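Local atomic coordinates of probable outer membrane protein (Pseudomonas aeruginosa, PDB entry 3DWO), a protein that belongs to the FadL family of outer membrane channels and probably carries hydrophobic compounds such as long-chain fatty acids across the outer membrane. Residues Arg225-Lys239 and Arg281-Gln295. Numbering follows the deposited sequence.
Sequences RDTLGFAYHAKIRNK and RLDIPAYASLDWVHQ. With SO4 (sulfate ion), chain B.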
loop_
_atom_site.group_PDB
_atom_site.type_symbol
_atom_site.label_atom_id
_atom_site.label_comp_id
_atom_site.label_asym_id
_atom_site.label_seq_id
_atom_site.Cartn_x
_atom_site.Cartn_y
_atom_site.Cartn_z
ATOM N N ARG A 225 -4.027 -15.137 31.603
ATOM C CA ARG A 225 -3.090 -15.825 30.720
ATOM C C ARG A 225 -3.442 -15.521 29.271
ATOM O O ARG A 225 -2.578 -15.507 28.394
ATOM C CB ARG A 225 -3.164 -17.341 30.932
ATOM C CG ARG A 225 -2.302 -17.871 32.052
ATOM C CD ARG A 225 -0.852 -17.509 31.815
ATOM N NE ARG A 225 0.062 -18.355 32.576
ATOM C CZ ARG A 225 0.207 -19.661 32.380
ATOM N NH1 ARG A 225 -0.506 -20.279 31.446
ATOM N NH2 ARG A 225 1.070 -20.349 33.116
ATOM N N ASP A 226 -4.724 -15.281 29.030
ATOM C CA ASP A 226 -5.204 -15.000 27.691
ATOM C C ASP A 226 -5.691 -13.570 27.536
ATOM O O ASP A 226 -6.410 -13.046 28.385
ATOM C CB ASP A 226 -6.338 -15.960 27.336
ATOM C CG ASP A 226 -5.931 -17.409 27.465
ATOM O OD1 ASP A 226 -5.011 -17.834 26.736
ATOM O OD2 ASP A 226 -6.529 -18.123 28.298
ATOM N N THR A 227 -5.284 -12.946 26.439
ATOM C CA THR A 227 -5.687 -11.588 26.135
ATOM C C THR A 227 -6.261 -11.619 24.729
ATOM O O THR A 227 -5.559 -11.941 23.771
ATOM C CB THR A 227 -4.492 -10.620 26.174
ATOM O OG1 THR A 227 -3.876 -10.669 27.465
ATOM C CG2 THR A 227 -4.955 -9.197 25.907
ATOM N N LEU A 228 -7.548 -11.316 24.616
ATOM C CA LEU A 228 -8.216 -11.304 23.328
ATOM C C LEU A 228 -8.481 -9.863 22.942
ATOM O O LEU A 228 -8.727 -9.016 23.801
ATOM C CB LEU A 228 -9.537 -12.066 23.402
ATOM C CG LEU A 228 -9.463 -13.579 23.618
ATOM C CD1 LEU A 228 -10.871 -14.144 23.725
ATOM C CD2 LEU A 228 -8.730 -14.231 22.458
ATOM N N GLY A 229 -8.430 -9.582 21.647
ATOM C CA GLY A 229 -8.665 -8.227 21.201
ATOM C C GLY A 229 -9.353 -8.124 19.859
ATOM O O GLY A 229 -9.123 -8.924 18.949
ATOM N N PHE A 230 -10.229 -7.135 19.751
ATOM C CA PHE A 230 -10.935 -6.878 18.516
ATOM C C PHE A 230 -10.706 -5.414 18.190
ATOM O O PHE A 230 -10.951 -4.536 19.024
ATOM C CB PHE A 230 -12.431 -7.130 18.660
ATOM C CG PHE A 230 -13.191 -6.900 17.393
ATOM C CD1 PHE A 230 -13.113 -7.814 16.350
ATOM C CD2 PHE A 230 -13.929 -5.735 17.213
ATOM C CE1 PHE A 230 -13.759 -7.574 15.141
ATOM C CE2 PHE A 230 -14.578 -5.483 16.007
ATOM C CZ PHE A 230 -14.493 -6.404 14.970
ATOM N N ALA A 231 -10.229 -5.150 16.982
ATOM C CA ALA A 231 -9.964 -3.784 16.567
ATOM C C ALA A 231 -10.614 -3.507 15.226
ATOM O O ALA A 231 -10.619 -4.357 14.333
ATOM C CB ALA A 231 -8.456 -3.545 16.481
ATOM N N TYR A 232 -11.172 -2.312 15.088
ATOM C CA TYR A 232 -11.801 -1.933 13.841
ATOM C C TYR A 232 -11.338 -0.558 13.386
ATOM O O TYR A 232 -11.377 0.412 14.150
ATOM C CB TYR A 232 -13.320 -1.924 13.978
ATOM C CG TYR A 232 -14.015 -1.594 12.678
ATOM C CD1 TYR A 232 -14.107 -2.540 11.659
ATOM C CD2 TYR A 232 -14.542 -0.323 12.448
ATOM C CE1 TYR A 232 -14.709 -2.228 10.438
ATOM C CE2 TYR A 232 -15.145 -0.002 11.231
ATOM C CZ TYR A 232 -15.222 -0.962 10.234
ATOM O OH TYR A 232 -15.812 -0.656 9.032
ATOM N N HIS A 233 -10.885 -0.491 12.138
ATOM C CA HIS A 233 -10.443 0.758 11.533
ATOM C C HIS A 233 -11.402 1.030 10.387
ATOM O O HIS A 233 -11.472 0.260 9.427
ATOM C CB HIS A 233 -9.003 0.638 11.022
ATOM C CG HIS A 233 -7.975 0.684 12.109
ATOM N ND1 HIS A 233 -7.811 -0.335 13.024
ATOM C CD2 HIS A 233 -7.086 1.646 12.456
ATOM C CE1 HIS A 233 -6.867 -0.003 13.888
ATOM N NE2 HIS A 233 -6.412 1.195 13.566
ATOM N N ALA A 234 -12.161 2.113 10.501
ATOM C CA ALA A 234 -13.134 2.452 9.480
ATOM C C ALA A 234 -12.455 2.936 8.208
ATOM O O ALA A 234 -11.322 3.415 8.241
ATOM C CB ALA A 234 -14.100 3.524 10.008
ATOM N N LYS A 235 -13.150 2.794 7.085
ATOM C CA LYS A 235 -12.624 3.248 5.806
ATOM C C LYS A 235 -12.423 4.752 5.893
ATOM O O LYS A 235 -13.220 5.456 6.519
ATOM C CB LYS A 235 -13.608 2.935 4.677
ATOM C CG LYS A 235 -13.197 3.516 3.336
ATOM C CD LYS A 235 -14.040 2.957 2.216
ATOM C CE LYS A 235 -15.489 3.367 2.357
ATOM N NZ LYS A 235 -16.324 2.667 1.351
ATOM N N ILE A 236 -11.362 5.246 5.271
ATOM C CA ILE A 236 -11.092 6.672 5.297
ATOM C C ILE A 236 -11.357 7.278 3.920
ATOM O O ILE A 236 -10.633 6.992 2.956
ATOM C CB ILE A 236 -9.623 6.957 5.709
ATOM C CG1 ILE A 236 -9.317 6.291 7.056
ATOM C CG2 ILE A 236 -9.387 8.459 5.801
ATOM C CD1 ILE A 236 -7.900 6.541 7.563
ATOM N N ARG A 237 -12.413 8.090 3.832
ATOM C CA ARG A 237 -12.770 8.758 2.587
ATOM C C ARG A 237 -11.552 9.587 2.210
ATOM O O ARG A 237 -11.048 10.376 3.014
ATOM C CB ARG A 237 -13.991 9.647 2.796
ATOM C CG ARG A 237 -15.236 8.872 3.185
ATOM C CD ARG A 237 -16.288 8.922 2.090
ATOM N NE ARG A 237 -16.009 8.008 0.987
ATOM C CZ ARG A 237 -16.535 8.130 -0.229
ATOM N NH1 ARG A 237 -17.362 9.135 -0.498
ATOM N NH2 ARG A 237 -16.241 7.244 -1.175
ATOM N N ASN A 238 -11.094 9.422 0.977
ATOM C CA ASN A 238 -9.874 10.085 0.556
ATOM C C ASN A 238 -9.884 10.460 -0.933
ATOM O O ASN A 238 -9.492 9.667 -1.792
ATOM C CB ASN A 238 -8.724 9.124 0.899
ATOM C CG ASN A 238 -7.357 9.754 0.787
ATOM O OD1 ASN A 238 -7.182 10.960 0.976
ATOM N ND2 ASN A 238 -6.365 8.923 0.500
ATOM N N LYS A 239 -10.344 11.673 -1.224
ATOM C CA LYS A 239 -10.397 12.168 -2.592
ATOM C C LYS A 239 -9.126 12.958 -2.871
ATOM O O LYS A 239 -8.958 14.075 -2.379
ATOM C CB LYS A 239 -11.617 13.068 -2.783
ATOM C CG LYS A 239 -11.738 13.689 -4.165
ATOM C CD LYS A 239 -13.058 14.445 -4.280
ATOM C CE LYS A 239 -13.222 15.117 -5.631
ATOM N NZ LYS A 239 -14.530 15.836 -5.705
ATOM N N ARG A 281 -10.485 9.432 -6.375
ATOM C CA ARG A 281 -10.769 8.869 -5.059
ATOM C C ARG A 281 -9.855 7.676 -4.830
ATOM O O ARG A 281 -9.593 6.902 -5.751
ATOM C CB ARG A 281 -12.219 8.378 -4.947
ATOM C CG ARG A 281 -13.280 9.459 -4.984
ATOM C CD ARG A 281 -14.528 8.989 -4.240
ATOM N NE ARG A 281 -14.297 8.976 -2.800
ATOM C CZ ARG A 281 -14.487 10.026 -2.008
ATOM N NH1 ARG A 281 -14.927 11.174 -2.517
ATOM N NH2 ARG A 281 -14.217 9.940 -0.710
ATOM N N LEU A 282 -9.373 7.538 -3.600
ATOM C CA LEU A 282 -8.505 6.428 -3.225
ATOM C C LEU A 282 -8.717 6.231 -1.725
ATOM O O LEU A 282 -7.818 6.459 -0.914
ATOM C CB LEU A 282 -7.043 6.768 -3.535
ATOM C CG LEU A 282 -5.998 5.647 -3.683
ATOM C CD1 LEU A 282 -5.846 4.901 -2.379
ATOM C CD2 LEU A 282 -6.410 4.686 -4.778
ATOM N N ASP A 283 -9.931 5.826 -1.361
ATOM C CA ASP A 283 -10.272 5.611 0.042
ATOM C C ASP A 283 -9.405 4.535 0.680
ATOM O O ASP A 283 -9.138 3.494 0.073
ATOM C CB ASP A 283 -11.743 5.203 0.190
ATOM C CG ASP A 283 -12.710 6.281 -0.275
ATOM O OD1 ASP A 283 -12.303 7.459 -0.414
ATOM O OD2 ASP A 283 -13.895 5.946 -0.488
ATOM N N ILE A 284 -8.958 4.790 1.904
ATOM C CA ILE A 284 -8.157 3.814 2.623
ATOM C C ILE A 284 -9.166 2.793 3.139
ATOM O O ILE A 284 -10.052 3.124 3.925
ATOM C CB ILE A 284 -7.404 4.474 3.791
ATOM C CG1 ILE A 284 -6.551 5.627 3.253
ATOM C CG2 ILE A 284 -6.512 3.451 4.489
ATOM C CD1 ILE A 284 -5.780 6.381 4.319
ATOM N N PRO A 285 -9.047 1.534 2.699
ATOM C CA PRO A 285 -9.962 0.467 3.110
ATOM C C PRO A 285 -10.105 0.206 4.605
ATOM O O PRO A 285 -9.156 0.336 5.373
ATOM C CB PRO A 285 -9.432 -0.752 2.353
ATOM C CG PRO A 285 -7.973 -0.468 2.252
ATOM C CD PRO A 285 -7.936 0.991 1.898
ATOM N N ALA A 286 -11.320 -0.159 4.998
ATOM C CA ALA A 286 -11.631 -0.478 6.380
ATOM C C ALA A 286 -11.100 -1.876 6.643
ATOM O O ALA A 286 -10.965 -2.676 5.720
ATOM C CB ALA A 286 -13.144 -0.454 6.599
ATOM N N TYR A 287 -10.775 -2.165 7.896
ATOM C CA TYR A 287 -10.307 -3.491 8.242
ATOM C C TYR A 287 -10.534 -3.769 9.715
ATOM O O TYR A 287 -10.640 -2.849 10.522
ATOM C CB TYR A 287 -8.825 -3.671 7.891
ATOM C CG TYR A 287 -7.868 -2.756 8.617
ATOM C CD1 TYR A 287 -7.565 -1.491 8.114
ATOM C CD2 TYR A 287 -7.225 -3.177 9.780
ATOM C CE1 TYR A 287 -6.637 -0.670 8.744
ATOM C CE2 TYR A 287 -6.298 -2.366 10.422
ATOM C CZ TYR A 287 -6.004 -1.113 9.897
ATOM O OH TYR A 287 -5.063 -0.315 10.510
ATOM N N ALA A 288 -10.621 -5.050 10.052
ATOM C CA ALA A 288 -10.843 -5.480 11.423
ATOM C C ALA A 288 -9.874 -6.607 11.729
ATOM O O ALA A 288 -9.589 -7.437 10.868
ATOM C CB ALA A 288 -12.284 -5.966 11.590
ATOM N N SER A 289 -9.366 -6.637 12.953
ATOM C CA SER A 289 -8.432 -7.684 13.336
ATOM C C SER A 289 -8.773 -8.287 14.690
ATOM O O SER A 289 -9.180 -7.589 15.619
ATOM C CB SER A 289 -7.000 -7.137 13.348
ATOM O OG SER A 289 -6.916 -5.941 14.101
ATOM N N LEU A 290 -8.616 -9.602 14.778
ATOM C CA LEU A 290 -8.885 -10.334 16.003
ATOM C C LEU A 290 -7.524 -10.816 16.501
ATOM O O LEU A 290 -6.816 -11.513 15.780
ATOM C CB LEU A 290 -9.802 -11.525 15.700
ATOM C CG LEU A 290 -10.593 -12.182 16.838
ATOM C CD1 LEU A 290 -9.640 -12.746 17.887
ATOM C CD2 LEU A 290 -11.532 -11.159 17.460
ATOM N N ASP A 291 -7.149 -10.430 17.719
ATOM C CA ASP A 291 -5.861 -10.836 18.277
ATOM C C ASP A 291 -5.983 -11.648 19.565
ATOM O O ASP A 291 -6.864 -11.407 20.395
ATOM C CB ASP A 291 -4.990 -9.608 18.535
ATOM C CG ASP A 291 -4.787 -8.767 17.294
ATOM O OD1 ASP A 291 -4.261 -9.298 16.292
ATOM O OD2 ASP A 291 -5.154 -7.574 17.319
ATOM N N TRP A 292 -5.075 -12.604 19.723
ATOM C CA TRP A 292 -5.051 -13.469 20.890
ATOM C C TRP A 292 -3.621 -13.739 21.334
ATOM O O TRP A 292 -2.793 -14.208 20.558
ATOM C CB TRP A 292 -5.757 -14.792 20.578
ATOM C CG TRP A 292 -5.713 -15.794 21.697
ATOM C CD1 TRP A 292 -5.885 -15.547 23.031
ATOM C CD2 TRP A 292 -5.525 -17.211 21.576
ATOM N NE1 TRP A 292 -5.819 -16.720 23.747
ATOM C CE2 TRP A 292 -5.598 -17.756 22.879
ATOM C CE3 TRP A 292 -5.302 -18.073 20.493
ATOM C CZ2 TRP A 292 -5.456 -19.128 23.129
ATOM C CZ3 TRP A 292 -5.160 -19.438 20.741
ATOM C CH2 TRP A 292 -5.238 -19.950 22.052
ATOM N N VAL A 293 -3.335 -13.429 22.591
ATOM C CA VAL A 293 -2.010 -13.654 23.141
ATOM C C VAL A 293 -2.116 -14.538 24.377
ATOM O O VAL A 293 -2.808 -14.207 25.341
ATOM C CB VAL A 293 -1.326 -12.321 23.515
ATOM C CG1 VAL A 293 -0.015 -12.585 24.234
ATOM C CG2 VAL A 293 -1.068 -11.507 22.254
ATOM N N HIS A 294 -1.442 -15.681 24.330
ATOM C CA HIS A 294 -1.450 -16.611 25.446
ATOM C C HIS A 294 -0.054 -16.752 26.032
ATOM O O HIS A 294 0.907 -17.033 25.317
ATOM C CB HIS A 294 -1.953 -17.986 25.001
ATOM C CG HIS A 294 -1.884 -19.024 26.078
ATOM N ND1 HIS A 294 -0.693 -19.464 26.610
ATOM C CD2 HIS A 294 -2.860 -19.685 26.744
ATOM C CE1 HIS A 294 -0.936 -20.350 27.560
ATOM N NE2 HIS A 294 -2.243 -20.502 27.661
ATOM N N GLN A 295 0.049 -16.551 27.338
ATOM C CA GLN A 295 1.323 -16.671 28.023
ATOM C C GLN A 295 1.412 -18.079 28.606
ATOM O O GLN A 295 0.679 -18.420 29.535
ATOM C CB GLN A 295 1.407 -15.615 29.122
ATOM C CG GLN A 295 1.156 -14.210 28.596
ATOM C CD GLN A 295 0.942 -13.190 29.695
ATOM O OE1 GLN A 295 0.026 -13.320 30.511
ATOM N NE2 GLN A 295 1.784 -12.160 29.718
HETATM S S SO4 B . -16.134 11.544 -6.396
HETATM O O1 SO4 B . -17.563 11.786 -6.675
HETATM O O2 SO4 B . -15.828 10.122 -6.650
HETATM O O3 SO4 B . -15.864 11.873 -4.985
HETATM O O4 SO4 B . -15.297 12.384 -7.274
HETATM O O HOH W 1 -8.685 2.239 7.587
#
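Two antiparallel strands of the FadL-type beta barrel pair from Asp226 opposite His294 to His233 opposite Tyr287; the axes of 226-233 and 287-295 come within 4.6 Å. Thr227, Gly229, Ala231 and His233 form hydrogen-bonded pairs with Val293, Asp291, Ser289 and Tyr287. Leu228, Phe230, Tyr232, Leu290 and Trp292 share the outer, probably lipid-facing side. There Leu290 CD2 meets the Phe230 ring edge, 3.9 Å from Phe230 CD1. On the inner face the His233 and Tyr287 rings are nearly parallel (4°) but strongly offset, centroids 4.5 Å apart. Tyr287 CG, between backbone N and carbonyl carbon (chi1 62°), sets the ring face against His233 CB. Beyond His233 the pairing breaks, a water bridges Ala234 O and Pro285 O, and pairing resumes at Ile236 and Ile284. Asp283 grips two arginines through syn lone pairs: OD2 takes Arg237 NH2 at 2.8 Å, OD1 takes Arg281 NH2 at 3.1 Å. Asp283 OD1 also accepts Asn238 N at 2.7 Å. The carboxylate probably offsets the charge of the Arg237 and Arg281 guanidiniums, stacked with centres 3.3 Å apart. Arg281 NH1 also hydrogen-bonds a sulfate, probably from the crystallisation liquor. Strands 201-220 and 300-309 flank the pair, and Phe31 and Phe215 pack on His233.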